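Local coordinates for protein superoxide dismutase [Mn/Fe] (Porphyromonas gingivalis, PDB 1UES) that destroys superoxide radicals, converting them to O2 and H2O2 by alternately reducing and oxidising a manganese or iron ion held in each subunit of a homodimer, at residues Glu4-Pro9 with Phe26-His31; Phe78-Pro83 with Leu153-Val158; Gly63-Ala68 with Pro140-Pro145; Lys33-Asn38 with Leu72-Tyr77. The protein carries 1 engineered substitution. All blocks are in the same frame, centred on the assembly; numbering follows the deposited sequence.

Interaction 1. Residues Glu4-Pro9 with Phe26-His31; sequences ELISLP and FHHGKH. With MN (manganese (II) ion), chain E.
One hydrogen bond supplies the polar part of the contact: His28 NE2 donates to the backbone carbonyl Ile6 O at 2.7 Å. The N-H...O angle is 154°, and the acceptor lies 9° out of the imidazole plane, so the oxygen is met at the ring's edge, although the donor stands somewhat tilted from the carbonyl plane.

The apolar part is a pair of CH-pi contacts on opposite faces of the same ring. Leu8 CG sits 3.9 Å from the His28 centroid, almost straight above it, and its methyl CD2 reaches His28 CD2 at 3.7 Å. On the other face Leu5 CD1 lies further off axis and comes to 3.6 Å from His28 NE2. With CG anti to the backbone N (chi1 171°), His28 projects from helix 21-42 into the extended loop 4-9, between the two leucines.

On the same helix the preceding residue, His27, binds manganese through NE2, while His31 NE2 hydrogen-bonds Tyr164 OH of the second subunit.

The bond to a carbonyl oxygen implies a proton on His28 NE2; the edge bond and the two covered faces together should limit the rotation of the imidazole and tie the N-terminal loop to a metal-bearing helix.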
loop_
_atom_site.group_PDB
_atom_site.type_symbol
_atom_site.label_atom_id
_atom_site.label_comp_id
_atom_site.label_asym_id
_atom_site.label_seq_id
_atom_site.Cartn_x
_atom_site.Cartn_y
_atom_site.Cartn_z
ATOM N N GLU A 4 15.106 -18.332 3.251
ATOM C CA GLU A 4 16.152 -17.392 3.580
ATOM C C GLU A 4 15.915 -15.949 3.168
ATOM O O GLU A 4 15.156 -15.673 2.247
ATOM C CB GLU A 4 17.450 -17.837 2.879
ATOM C CG GLU A 4 17.733 -19.353 2.801
ATOM C CD GLU A 4 16.791 -20.182 1.876
ATOM O OE1 GLU A 4 16.867 -21.443 1.974
ATOM O OE2 GLU A 4 15.993 -19.618 1.072
ATOM N N LEU A 5 16.582 -15.048 3.879
ATOM C CA LEU A 5 16.581 -13.640 3.508
ATOM C C LEU A 5 17.759 -13.621 2.503
ATOM O O LEU A 5 18.910 -13.892 2.856
ATOM C CB LEU A 5 16.908 -12.734 4.705
ATOM C CG LEU A 5 17.145 -11.259 4.325
ATOM C CD1 LEU A 5 15.948 -10.708 3.552
ATOM C CD2 LEU A 5 17.411 -10.417 5.586
ATOM N N ILE A 6 17.486 -13.314 1.252
ATOM C CA ILE A 6 18.553 -13.317 0.271
ATOM C C ILE A 6 19.686 -12.320 0.556
ATOM O O ILE A 6 19.498 -11.260 1.137
ATOM C CB ILE A 6 18.022 -13.075 -1.150
ATOM C CG1 ILE A 6 17.284 -11.732 -1.213
ATOM C CG2 ILE A 6 17.097 -14.214 -1.558
ATOM C CD1 ILE A 6 17.180 -11.217 -2.588
ATOM N N SER A 7 20.887 -12.707 0.169
ATOM C CA SER A 7 22.034 -11.836 0.351
ATOM C C SER A 7 22.033 -11.029 -0.939
ATOM O O SER A 7 21.772 -11.581 -1.993
ATOM C CB SER A 7 23.301 -12.679 0.466
ATOM O OG SER A 7 23.480 -13.392 -0.742
ATOM N N LEU A 8 22.285 -9.725 -0.859
ATOM C CA LEU A 8 22.282 -8.881 -2.054
ATOM C C LEU A 8 23.561 -9.063 -2.852
ATOM O O LEU A 8 24.627 -9.240 -2.273
ATOM C CB LEU A 8 22.123 -7.418 -1.667
ATOM C CG LEU A 8 20.794 -7.103 -1.001
ATOM C CD1 LEU A 8 20.870 -5.693 -0.487
ATOM C CD2 LEU A 8 19.631 -7.267 -1.998
ATOM N N PRO A 9 23.467 -9.023 -4.195
ATOM C CA PRO A 9 24.608 -9.189 -5.099
ATOM C C PRO A 9 25.436 -7.924 -5.297
ATOM O O PRO A 9 26.333 -7.897 -6.148
ATOM C CB PRO A 9 23.968 -9.667 -6.406
ATOM C CG PRO A 9 22.544 -9.269 -6.341
ATOM C CD PRO A 9 22.208 -8.832 -4.938
ATOM N N PHE A 26 15.773 -0.713 5.039
ATOM C CA PHE A 26 14.439 -1.059 5.493
ATOM C C PHE A 26 13.718 -2.037 4.554
ATOM O O PHE A 26 13.074 -2.993 4.997
ATOM C CB PHE A 26 13.591 0.222 5.654
ATOM C CG PHE A 26 14.011 1.043 6.819
ATOM C CD1 PHE A 26 13.615 0.662 8.098
ATOM C CD2 PHE A 26 14.858 2.128 6.662
ATOM C CE1 PHE A 26 14.063 1.346 9.231
ATOM C CE2 PHE A 26 15.326 2.832 7.780
ATOM C CZ PHE A 26 14.927 2.438 9.076
ATOM N N HIS A 27 13.829 -1.788 3.256
ATOM C CA HIS A 27 13.119 -2.612 2.273
ATOM C C HIS A 27 13.605 -4.056 2.304
ATOM O O HIS A 27 12.803 -4.993 2.440
ATOM C CB HIS A 27 13.293 -1.989 0.866
ATOM C CG HIS A 27 12.262 -2.447 -0.110
ATOM N ND1 HIS A 27 12.175 -1.959 -1.396
ATOM C CD2 HIS A 27 11.241 -3.317 0.036
ATOM C CE1 HIS A 27 11.139 -2.507 -2.003
ATOM N NE2 HIS A 27 10.553 -3.323 -1.148
ATOM N N HIS A 28 14.909 -4.226 2.140
ATOM C CA HIS A 28 15.494 -5.554 2.176
ATOM C C HIS A 28 15.699 -6.035 3.611
ATOM O O HIS A 28 15.265 -7.127 3.974
ATOM C CB HIS A 28 16.829 -5.572 1.414
ATOM C CG HIS A 28 17.597 -6.840 1.584
ATOM N ND1 HIS A 28 18.519 -7.013 2.594
ATOM C CD2 HIS A 28 17.523 -8.027 0.933
ATOM C CE1 HIS A 28 18.973 -8.256 2.564
ATOM N NE2 HIS A 28 18.381 -8.890 1.566
ATOM N N GLY A 29 16.350 -5.221 4.441
ATOM C CA GLY A 29 16.615 -5.651 5.803
ATOM C C GLY A 29 15.446 -5.844 6.758
ATOM O O GLY A 29 15.549 -6.640 7.696
ATOM N N LYS A 30 14.352 -5.116 6.566
ATOM C CA LYS A 30 13.218 -5.232 7.472
ATOM C C LYS A 30 11.969 -5.816 6.820
ATOM O O LYS A 30 11.423 -6.799 7.318
ATOM C CB LYS A 30 12.901 -3.866 8.083
ATOM C CG LYS A 30 14.064 -3.330 8.922
ATOM C CD LYS A 30 14.301 -4.254 10.117
ATOM C CE LYS A 30 15.256 -3.628 11.158
ATOM N NZ LYS A 30 16.593 -4.271 11.074
ATOM N N HIS A 31 11.497 -5.214 5.726
ATOM C CA HIS A 31 10.304 -5.755 5.065
ATOM C C HIS A 31 10.479 -7.166 4.564
ATOM O O HIS A 31 9.638 -8.044 4.843
ATOM C CB HIS A 31 9.901 -4.892 3.878
ATOM C CG HIS A 31 9.323 -3.576 4.270
ATOM N ND1 HIS A 31 7.977 -3.374 4.453
ATOM C CD2 HIS A 31 9.921 -2.380 4.490
ATOM C CE1 HIS A 31 7.766 -2.109 4.765
ATOM N NE2 HIS A 31 8.926 -1.485 4.799
HETATM MN MN MN E . 8.528 -4.102 -1.437
HETATM O O HOH W 1 6.482 -4.825 -1.987
#

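Interaction 2. Residues Phe78-Pro83 with Leu153-Val158; sequences FTQFRP and LLTFDV. Engineered in segment 153-158: Thr155 (natural residue Gly). With MN (manganese (II) ion), chain E.
Where the chain following helix 62-79 meets strand 151-157 of the C-terminal sheet, the carboxamide of Gln80 pairs with the backbone of Thr155, an engineered residue that is glycine in the natural protein. Gln80 NE2 donates to Thr155 O at 2.7 Å, with the acceptor close to the amide plane and the donor in the carbonyl plane. Thr155 N returns a longer bond of 3.3 Å to Gln80 OE1; its N-H...O angle of 163° is fairly straight, yet it meets the carbonyl at only 112°. Gln80 carries CG between its backbone N and carbonyl carbon (chi1 73°) and then runs extended, which brings the amide to the strand. Leu154 lies crosswise to it, its CD1 3.6 Å from Gln80 OE1.

The strand has a classic beta bulge just before this pairing, Leu153 and Leu154 both facing Leu126. Two residues beyond Thr155, Asp157 OD2 binds manganese at 2.1 Å, and OD1 accepts a weak bond from the metal-bound water.

Arg190 NH1 is a second donor to Gln80 OE1, and Thr155 OG1 hydrogen-bonds Val124 O on the neighbouring strand. On the Gln80 side, Gln80 CG lies 3.8 Å above one face of the Phe81 ring, offset toward its rim.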
loop_
_atom_site.group_PDB
_atom_site.type_symbol
_atom_site.label_atom_id
_atom_site.label_comp_id
_atom_site.label_asym_id
_atom_site.label_seq_id
_atom_site.Cartn_x
_atom_site.Cartn_y
_atom_site.Cartn_z
ATOM N N PHE A 78 15.144 -7.435 -6.142
ATOM C CA PHE A 78 16.479 -6.988 -5.770
ATOM C C PHE A 78 17.548 -7.579 -6.664
ATOM O O PHE A 78 18.547 -6.939 -6.926
ATOM C CB PHE A 78 16.799 -7.327 -4.324
ATOM C CG PHE A 78 16.028 -6.502 -3.335
ATOM C CD1 PHE A 78 15.122 -7.116 -2.475
ATOM C CD2 PHE A 78 16.187 -5.115 -3.291
ATOM C CE1 PHE A 78 14.382 -6.371 -1.589
ATOM C CE2 PHE A 78 15.419 -4.355 -2.383
ATOM C CZ PHE A 78 14.535 -4.994 -1.549
ATOM N N THR A 79 17.348 -8.785 -7.150
ATOM C CA THR A 79 18.423 -9.360 -7.954
ATOM C C THR A 79 18.527 -8.859 -9.385
ATOM O O THR A 79 19.495 -9.179 -10.079
ATOM C CB THR A 79 18.380 -10.902 -7.950
ATOM O OG1 THR A 79 17.103 -11.378 -8.386
ATOM C CG2 THR A 79 18.694 -11.406 -6.568
ATOM N N GLN A 80 17.588 -8.031 -9.821
ATOM C CA GLN A 80 17.648 -7.590 -11.205
ATOM C C GLN A 80 18.350 -6.261 -11.388
ATOM O O GLN A 80 18.501 -5.811 -12.520
ATOM C CB GLN A 80 16.240 -7.496 -11.799
ATOM C CG GLN A 80 15.463 -6.299 -11.255
ATOM C CD GLN A 80 13.946 -6.406 -11.333
ATOM O OE1 GLN A 80 13.354 -7.366 -11.856
ATOM N NE2 GLN A 80 13.293 -5.390 -10.794
ATOM N N PHE A 81 18.770 -5.660 -10.288
ATOM C CA PHE A 81 19.423 -4.345 -10.319
ATOM C C PHE A 81 20.924 -4.401 -10.117
ATOM O O PHE A 81 21.425 -5.272 -9.411
ATOM C CB PHE A 81 18.829 -3.438 -9.215
ATOM C CG PHE A 81 17.356 -3.185 -9.340
ATOM C CD1 PHE A 81 16.788 -2.789 -10.549
ATOM C CD2 PHE A 81 16.527 -3.297 -8.219
ATOM C CE1 PHE A 81 15.416 -2.506 -10.636
ATOM C CE2 PHE A 81 15.162 -3.014 -8.299
ATOM C CZ PHE A 81 14.605 -2.619 -9.502
ATOM N N ARG A 82 21.635 -3.453 -10.740
ATOM C CA ARG A 82 23.072 -3.331 -10.597
ATOM C C ARG A 82 23.493 -1.924 -10.936
ATOM O O ARG A 82 22.814 -1.238 -11.692
ATOM C CB ARG A 82 23.835 -4.251 -11.573
ATOM C CG ARG A 82 23.698 -5.749 -11.310
ATOM C CD ARG A 82 24.463 -6.164 -10.056
ATOM N NE ARG A 82 24.598 -7.621 -9.982
ATOM C CZ ARG A 82 23.576 -8.455 -9.806
ATOM N NH1 ARG A 82 22.342 -7.977 -9.678
ATOM N NH2 ARG A 82 23.788 -9.772 -9.776
ATOM N N PRO A 83 24.589 -1.460 -10.324
ATOM C CA PRO A 83 25.078 -0.118 -10.634
ATOM C C PRO A 83 25.862 -0.258 -11.954
ATOM O O PRO A 83 26.258 -1.371 -12.339
ATOM C CB PRO A 83 26.000 0.203 -9.466
ATOM C CG PRO A 83 26.549 -1.132 -9.048
ATOM C CD PRO A 83 25.409 -2.120 -9.290
ATOM N N LEU A 153 9.793 -11.628 -15.659
ATOM C CA LEU A 153 11.059 -11.102 -16.163
ATOM C C LEU A 153 11.604 -9.869 -15.479
ATOM O O LEU A 153 12.771 -9.819 -15.113
ATOM C CB LEU A 153 10.959 -10.797 -17.657
ATOM C CG LEU A 153 10.311 -11.869 -18.523
ATOM C CD1 LEU A 153 10.306 -11.388 -19.963
ATOM C CD2 LEU A 153 11.112 -13.165 -18.411
ATOM N N LEU A 154 10.748 -8.865 -15.317
ATOM C CA LEU A 154 11.166 -7.621 -14.713
ATOM C C LEU A 154 10.009 -7.046 -13.899
ATOM O O LEU A 154 8.878 -7.033 -14.360
ATOM C CB LEU A 154 11.558 -6.623 -15.817
ATOM C CG LEU A 154 11.660 -5.161 -15.393
ATOM C CD1 LEU A 154 12.949 -4.985 -14.581
ATOM C CD2 LEU A 154 11.637 -4.227 -16.642
ATOM N N THR A 155 10.288 -6.608 -12.675
ATOM C CA THR A 155 9.200 -6.008 -11.898
ATOM C C THR A 155 9.571 -4.712 -11.229
ATOM O O THR A 155 10.711 -4.524 -10.803
ATOM C CB THR A 155 8.640 -6.979 -10.801
ATOM O OG1 THR A 155 7.448 -6.408 -10.242
ATOM C CG2 THR A 155 9.670 -7.221 -9.655
ATOM N N PHE A 156 8.598 -3.796 -11.141
ATOM C CA PHE A 156 8.795 -2.553 -10.411
ATOM C C PHE A 156 7.823 -2.673 -9.196
ATOM O O PHE A 156 6.653 -2.969 -9.363
ATOM C CB PHE A 156 8.405 -1.324 -11.234
ATOM C CG PHE A 156 9.392 -0.954 -12.321
ATOM C CD1 PHE A 156 10.581 -1.661 -12.487
ATOM C CD2 PHE A 156 9.113 0.114 -13.172
ATOM C CE1 PHE A 156 11.504 -1.318 -13.498
ATOM C CE2 PHE A 156 10.018 0.473 -14.186
ATOM C CZ PHE A 156 11.206 -0.236 -14.351
ATOM N N ASP A 157 8.350 -2.506 -7.990
ATOM C CA ASP A 157 7.548 -2.570 -6.773
ATOM C C ASP A 157 6.875 -1.213 -6.596
ATOM O O ASP A 157 7.580 -0.184 -6.534
ATOM C CB ASP A 157 8.510 -2.834 -5.627
ATOM C CG ASP A 157 7.827 -3.121 -4.315
ATOM O OD1 ASP A 157 6.582 -3.123 -4.265
ATOM O OD2 ASP A 157 8.613 -3.341 -3.357
ATOM N N VAL A 158 5.537 -1.185 -6.523
ATOM C CA VAL A 158 4.872 0.090 -6.313
ATOM C C VAL A 158 4.220 0.185 -4.958
ATOM O O VAL A 158 3.369 1.044 -4.714
ATOM C CB VAL A 158 3.931 0.518 -7.486
ATOM C CG1 VAL A 158 4.771 0.610 -8.783
ATOM C CG2 VAL A 158 2.776 -0.474 -7.661
HETATM MN MN MN E . 8.528 -4.102 -1.437
HETATM O O HOH W 1 6.482 -4.825 -1.987
#

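Interaction 3. Residues Gly63-Ala68 with Pro140-Pro145; sequences GIFNNA and PNAGNP
Phe65 holds CG anti to its backbone N (chi1 175°), carrying the ring from helix 62-79 toward Ala142, while Asn66 places CG beside its own N (chi1 -70°) and directs its amide to the same loop. Phe65 CE2 comes to 4.1 Å from Ala142 CB and CZ to 3.8 Å from Ala142 O; Gly143 CA lies at the edge of the ring, near its plane. The Ala142 methyl, CB, packs against the helix backbone, 3.5 Å from Asn66 O.

Residues Pro140-Gly143 form a type II' beta turn, closed by Gly143 N to Pro140 O at 3.1 Å, as the chain leaves strand 134-140. The alpha-hairpin part of the protein thus meets a turn of the C-terminal part.

A water links the two polar groups: it donates to Asn66 OD1 at 2.9 Å and accepts from Ala142 N, also at 2.9 Å. Phe119 of the second subunit packs on Asn66 and Ala142, and Arg147 makes a cation-pi contact with the Phe65 ring.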
loop_
_atom_site.group_PDB
_atom_site.type_symbol
_atom_site.label_atom_id
_atom_site.label_comp_id
_atom_site.label_asym_id
_atom_site.label_seq_id
_atom_site.Cartn_x
_atom_site.Cartn_y
_atom_site.Cartn_z
ATOM N N GLY A 63 -2.881 -15.852 3.854
ATOM C CA GLY A 63 -1.670 -15.310 4.460
ATOM C C GLY A 63 -0.395 -15.943 3.927
ATOM O O GLY A 63 0.630 -15.268 3.769
ATOM N N ILE A 64 -0.448 -17.251 3.691
ATOM C CA ILE A 64 0.697 -17.961 3.159
ATOM C C ILE A 64 1.023 -17.398 1.788
ATOM O O ILE A 64 2.180 -17.059 1.524
ATOM C CB ILE A 64 0.423 -19.475 3.096
ATOM C CG1 ILE A 64 0.436 -20.012 4.520
ATOM C CG2 ILE A 64 1.486 -20.174 2.260
ATOM C CD1 ILE A 64 -0.001 -21.466 4.639
ATOM N N PHE A 65 0.013 -17.238 0.938
ATOM C CA PHE A 65 0.294 -16.689 -0.361
ATOM C C PHE A 65 0.845 -15.269 -0.250
ATOM O O PHE A 65 1.770 -14.927 -0.962
ATOM C CB PHE A 65 -0.927 -16.628 -1.267
ATOM C CG PHE A 65 -0.636 -15.948 -2.576
ATOM C CD1 PHE A 65 0.086 -16.610 -3.573
ATOM C CD2 PHE A 65 -0.985 -14.618 -2.785
ATOM C CE1 PHE A 65 0.457 -15.947 -4.746
ATOM C CE2 PHE A 65 -0.620 -13.960 -3.950
ATOM C CZ PHE A 65 0.106 -14.623 -4.932
ATOM N N ASN A 66 0.258 -14.441 0.612
ATOM C CA ASN A 66 0.740 -13.056 0.742
ATOM C C ASN A 66 2.225 -12.995 1.083
ATOM O O ASN A 66 2.978 -12.168 0.527
ATOM C CB ASN A 66 -0.091 -12.289 1.798
ATOM C CG ASN A 66 -1.513 -12.010 1.328
ATOM O OD1 ASN A 66 -1.783 -12.033 0.127
ATOM N ND2 ASN A 66 -2.439 -11.755 2.278
ATOM N N ASN A 67 2.684 -13.877 1.971
ATOM C CA ASN A 67 4.091 -13.820 2.319
ATOM C C ASN A 67 4.976 -14.501 1.299
ATOM O O ASN A 67 6.069 -14.038 1.029
ATOM C CB ASN A 67 4.313 -14.375 3.722
ATOM C CG ASN A 67 3.732 -13.465 4.778
ATOM O OD1 ASN A 67 4.294 -12.393 5.057
ATOM N ND2 ASN A 67 2.620 -13.872 5.387
ATOM N N ALA A 68 4.466 -15.564 0.684
ATOM C CA ALA A 68 5.226 -16.288 -0.345
ATOM C C ALA A 68 5.410 -15.378 -1.566
ATOM O O ALA A 68 6.534 -15.223 -2.076
ATOM C CB ALA A 68 4.457 -17.570 -0.767
ATOM N N PRO A 140 -1.862 -6.558 -7.995
ATOM C CA PRO A 140 -2.118 -5.910 -6.710
ATOM C C PRO A 140 -1.523 -6.715 -5.547
ATOM O O PRO A 140 -1.449 -7.953 -5.573
ATOM C CB PRO A 140 -3.638 -5.853 -6.612
ATOM C CG PRO A 140 -4.139 -6.107 -8.044
ATOM C CD PRO A 140 -3.097 -6.992 -8.671
ATOM N N ASN A 141 -1.109 -5.980 -4.529
ATOM C CA ASN A 141 -0.566 -6.565 -3.323
ATOM C C ASN A 141 0.560 -7.572 -3.525
ATOM O O ASN A 141 1.651 -7.160 -3.869
ATOM C CB ASN A 141 -1.726 -7.129 -2.497
ATOM C CG ASN A 141 -2.525 -6.021 -1.867
ATOM O OD1 ASN A 141 -2.237 -4.859 -2.118
ATOM N ND2 ASN A 141 -3.506 -6.357 -1.040
ATOM N N ALA A 142 0.321 -8.862 -3.313
ATOM C CA ALA A 142 1.402 -9.832 -3.453
ATOM C C ALA A 142 1.471 -10.621 -4.761
ATOM O O ALA A 142 2.277 -11.546 -4.878
ATOM C CB ALA A 142 1.361 -10.809 -2.272
ATOM N N GLY A 143 0.634 -10.246 -5.729
ATOM C CA GLY A 143 0.601 -10.951 -6.991
ATOM C C GLY A 143 1.903 -11.154 -7.713
ATOM O O GLY A 143 2.818 -10.334 -7.638
ATOM N N ASN A 144 1.974 -12.265 -8.435
ATOM C CA ASN A 144 3.141 -12.605 -9.224
ATOM C C ASN A 144 2.661 -13.431 -10.424
ATOM O O ASN A 144 1.830 -14.313 -10.265
ATOM C CB ASN A 144 4.125 -13.403 -8.364
ATOM C CG ASN A 144 5.420 -13.678 -9.084
ATOM O OD1 ASN A 144 6.481 -13.073 -8.800
ATOM N ND2 ASN A 144 5.356 -14.578 -10.024
ATOM N N PRO A 145 3.197 -13.166 -11.631
ATOM C CA PRO A 145 2.845 -13.860 -12.881
ATOM C C PRO A 145 2.894 -15.370 -12.794
ATOM O O PRO A 145 2.203 -16.060 -13.550
ATOM C CB PRO A 145 3.866 -13.344 -13.885
ATOM C CG PRO A 145 4.226 -12.003 -13.384
ATOM C CD PRO A 145 4.212 -12.129 -11.868
HETATM O O HOH W 2 -1.965 -10.433 -2.326
#

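Interaction 4. Residues Lys33-Asn38 with Leu72-Tyr77; sequences KTYVDN and LNHNLY. With MN (manganese (II) ion), chain E.
His74 NE2 is bonded to manganese at 2.2 Å, and the other nitrogen of this ring, ND1, hydrogen-bonds Gln70 O one helical turn earlier; against the same imidazole lies Tyr35. Its CE2 approaches His74 CE1 to 3.5 Å, and CD2 follows at 3.9 Å from the same carbon. The ring planes are inclined by 29°, but the centroids are 5.3 Å apart, so the rings are slid past one another and barely overlap. The evidence is therefore for an oblique contact of a few ring atoms, and not for a full offset stack.

The two helices are the long helices 21-42 and 62-79 of the alpha-hairpin domain of iron/manganese superoxide dismutases, and their backbones stay well apart: the closest CA atoms, Tyr35 and His74, are 9.5 Å from each other. Both aromatic side chains bridge that gap. Each has CG beside its backbone N (chi1 -74° and -72°), and both side chains leave the backbone toward the opposite helix.

Tyr35 OH hydrogen-bonds Gln70 NE2, giving Gln70 a polar link to each of the two rings: its backbone oxygen takes His74, its side-chain amide the tyrosine. Trp159 of the same chain and Phe119 of the second subunit also pack on Tyr35, whose ring lies buried in the assembly.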
loop_
_atom_site.group_PDB
_atom_site.type_symbol
_atom_site.label_atom_id
_atom_site.label_comp_id
_atom_site.label_asym_id
_atom_site.label_seq_id
_atom_site.Cartn_x
_atom_site.Cartn_y
_atom_site.Cartn_z
ATOM N N LYS A 33 12.786 -9.363 5.373
ATOM C CA LYS A 33 13.013 -10.249 6.497
ATOM C C LYS A 33 11.662 -10.635 7.143
ATOM O O LYS A 33 11.428 -11.797 7.501
ATOM C CB LYS A 33 13.923 -9.543 7.509
ATOM C CG LYS A 33 14.163 -10.333 8.791
ATOM C CD LYS A 33 13.976 -9.448 10.039
ATOM C CE LYS A 33 12.523 -8.987 10.255
ATOM N NZ LYS A 33 12.259 -7.521 10.105
ATOM N N THR A 34 10.756 -9.671 7.303
ATOM C CA THR A 34 9.463 -9.963 7.901
ATOM C C THR A 34 8.643 -10.940 7.047
ATOM O O THR A 34 7.987 -11.857 7.583
ATOM C CB THR A 34 8.659 -8.655 8.118
ATOM O OG1 THR A 34 9.335 -7.852 9.095
ATOM C CG2 THR A 34 7.277 -8.937 8.602
ATOM N N TYR A 35 8.691 -10.761 5.725
ATOM C CA TYR A 35 7.960 -11.651 4.822
ATOM C C TYR A 35 8.480 -13.078 4.945
ATOM O O TYR A 35 7.687 -14.033 4.968
ATOM C CB TYR A 35 8.119 -11.209 3.360
ATOM C CG TYR A 35 7.316 -9.983 3.034
ATOM C CD1 TYR A 35 5.964 -9.905 3.393
ATOM C CD2 TYR A 35 7.896 -8.889 2.394
ATOM C CE1 TYR A 35 5.204 -8.769 3.112
ATOM C CE2 TYR A 35 7.129 -7.743 2.114
ATOM C CZ TYR A 35 5.803 -7.698 2.472
ATOM O OH TYR A 35 5.014 -6.614 2.179
ATOM N N VAL A 36 9.805 -13.210 4.973
ATOM C CA VAL A 36 10.464 -14.504 5.080
ATOM C C VAL A 36 10.132 -15.168 6.424
ATOM O O VAL A 36 9.766 -16.362 6.471
ATOM C CB VAL A 36 12.006 -14.360 4.924
ATOM C CG1 VAL A 36 12.699 -15.704 5.172
ATOM C CG2 VAL A 36 12.332 -13.830 3.498
ATOM N N ASP A 37 10.223 -14.388 7.506
ATOM C CA ASP A 37 9.915 -14.925 8.840
ATOM C C ASP A 37 8.452 -15.374 8.952
ATOM O O ASP A 37 8.145 -16.473 9.468
ATOM C CB ASP A 37 10.226 -13.881 9.910
ATOM C CG ASP A 37 11.716 -13.639 10.093
ATOM O OD1 ASP A 37 12.553 -14.418 9.549
ATOM O OD2 ASP A 37 12.057 -12.637 10.776
ATOM N N ASN A 38 7.531 -14.550 8.452
ATOM C CA ASN A 38 6.121 -14.902 8.515
ATOM C C ASN A 38 5.856 -16.113 7.644
ATOM O O ASN A 38 5.085 -16.989 8.012
ATOM C CB ASN A 38 5.251 -13.740 8.021
ATOM C CG ASN A 38 5.215 -12.570 9.000
ATOM O OD1 ASN A 38 5.666 -12.677 10.160
ATOM N ND2 ASN A 38 4.666 -11.435 8.534
ATOM N N LEU A 72 8.930 -14.028 -3.100
ATOM C CA LEU A 72 9.375 -14.225 -4.461
ATOM C C LEU A 72 9.525 -12.910 -5.234
ATOM O O LEU A 72 10.507 -12.711 -5.949
ATOM C CB LEU A 72 8.396 -15.150 -5.186
ATOM C CG LEU A 72 8.741 -15.308 -6.661
ATOM C CD1 LEU A 72 10.096 -15.969 -6.805
ATOM C CD2 LEU A 72 7.648 -16.112 -7.370
ATOM N N ASN A 73 8.557 -12.016 -5.084
ATOM C CA ASN A 73 8.605 -10.752 -5.787
ATOM C C ASN A 73 9.886 -9.997 -5.396
ATOM O O ASN A 73 10.585 -9.465 -6.252
ATOM C CB ASN A 73 7.375 -9.866 -5.446
ATOM C CG ASN A 73 6.137 -10.232 -6.265
ATOM O OD1 ASN A 73 6.255 -10.519 -7.444
ATOM N ND2 ASN A 73 4.960 -10.211 -5.637
ATOM N N HIS A 74 10.187 -9.936 -4.109
ATOM C CA HIS A 74 11.369 -9.187 -3.688
ATOM C C HIS A 74 12.638 -9.860 -4.121
ATOM O O HIS A 74 13.600 -9.180 -4.446
ATOM C CB HIS A 74 11.367 -8.970 -2.181
ATOM C CG HIS A 74 10.342 -7.975 -1.747
ATOM N ND1 HIS A 74 9.047 -8.325 -1.456
ATOM C CD2 HIS A 74 10.409 -6.634 -1.610
ATOM C CE1 HIS A 74 8.347 -7.246 -1.158
ATOM N NE2 HIS A 74 9.151 -6.202 -1.241
ATOM N N ASN A 75 12.662 -11.192 -4.101
ATOM C CA ASN A 75 13.863 -11.894 -4.522
ATOM C C ASN A 75 14.226 -11.554 -5.952
ATOM O O ASN A 75 15.386 -11.292 -6.237
ATOM C CB ASN A 75 13.712 -13.404 -4.335
ATOM C CG ASN A 75 13.749 -13.811 -2.865
ATOM O OD1 ASN A 75 14.034 -12.985 -1.992
ATOM N ND2 ASN A 75 13.473 -15.092 -2.584
ATOM N N LEU A 76 13.246 -11.539 -6.848
ATOM C CA LEU A 76 13.482 -11.178 -8.235
ATOM C C LEU A 76 13.775 -9.678 -8.373
ATOM O O LEU A 76 14.615 -9.243 -9.157
ATOM C CB LEU A 76 12.248 -11.543 -9.058
ATOM C CG LEU A 76 12.009 -13.066 -9.118
ATOM C CD1 LEU A 76 10.631 -13.348 -9.645
ATOM C CD2 LEU A 76 13.083 -13.743 -9.997
ATOM N N TYR A 77 13.060 -8.868 -7.611
ATOM C CA TYR A 77 13.243 -7.437 -7.683
ATOM C C TYR A 77 14.668 -7.018 -7.301
ATOM O O TYR A 77 15.378 -6.364 -8.067
ATOM C CB TYR A 77 12.180 -6.783 -6.768
ATOM C CG TYR A 77 12.337 -5.300 -6.518
ATOM C CD1 TYR A 77 11.813 -4.368 -7.407
ATOM C CD2 TYR A 77 12.904 -4.834 -5.319
ATOM C CE1 TYR A 77 11.832 -2.996 -7.113
ATOM C CE2 TYR A 77 12.923 -3.464 -5.012
ATOM C CZ TYR A 77 12.375 -2.557 -5.917
ATOM O OH TYR A 77 12.258 -1.227 -5.576
HETATM MN MN MN E . 8.528 -4.102 -1.437
HETATM O O HOH W 1 6.482 -4.825 -1.987
#

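Interactions 1, 2 and 4 each bring one ligand to the same manganese: His27, Asp157 and His74, with His161 and a water completing the site. His27 NE2 lies 3.2 Å from His74 NE2 and 2.9 Å from Asp157 OD2. Interactions 1 and 4 share helix 21-42 and have centres 7 Å apart, whereas interaction 2 lies 13 Å from either. Interaction 3 holds no ligand, its Ala142 side chain being about 10 Å from the metal, but it joins interaction 4 through Asn73 ND2, a probable hydrogen bond of 2.9 Å to Gly143 O. Helix 62-79 runs through interactions 2, 3 and 4, connecting the metal site with the 140-145 turn.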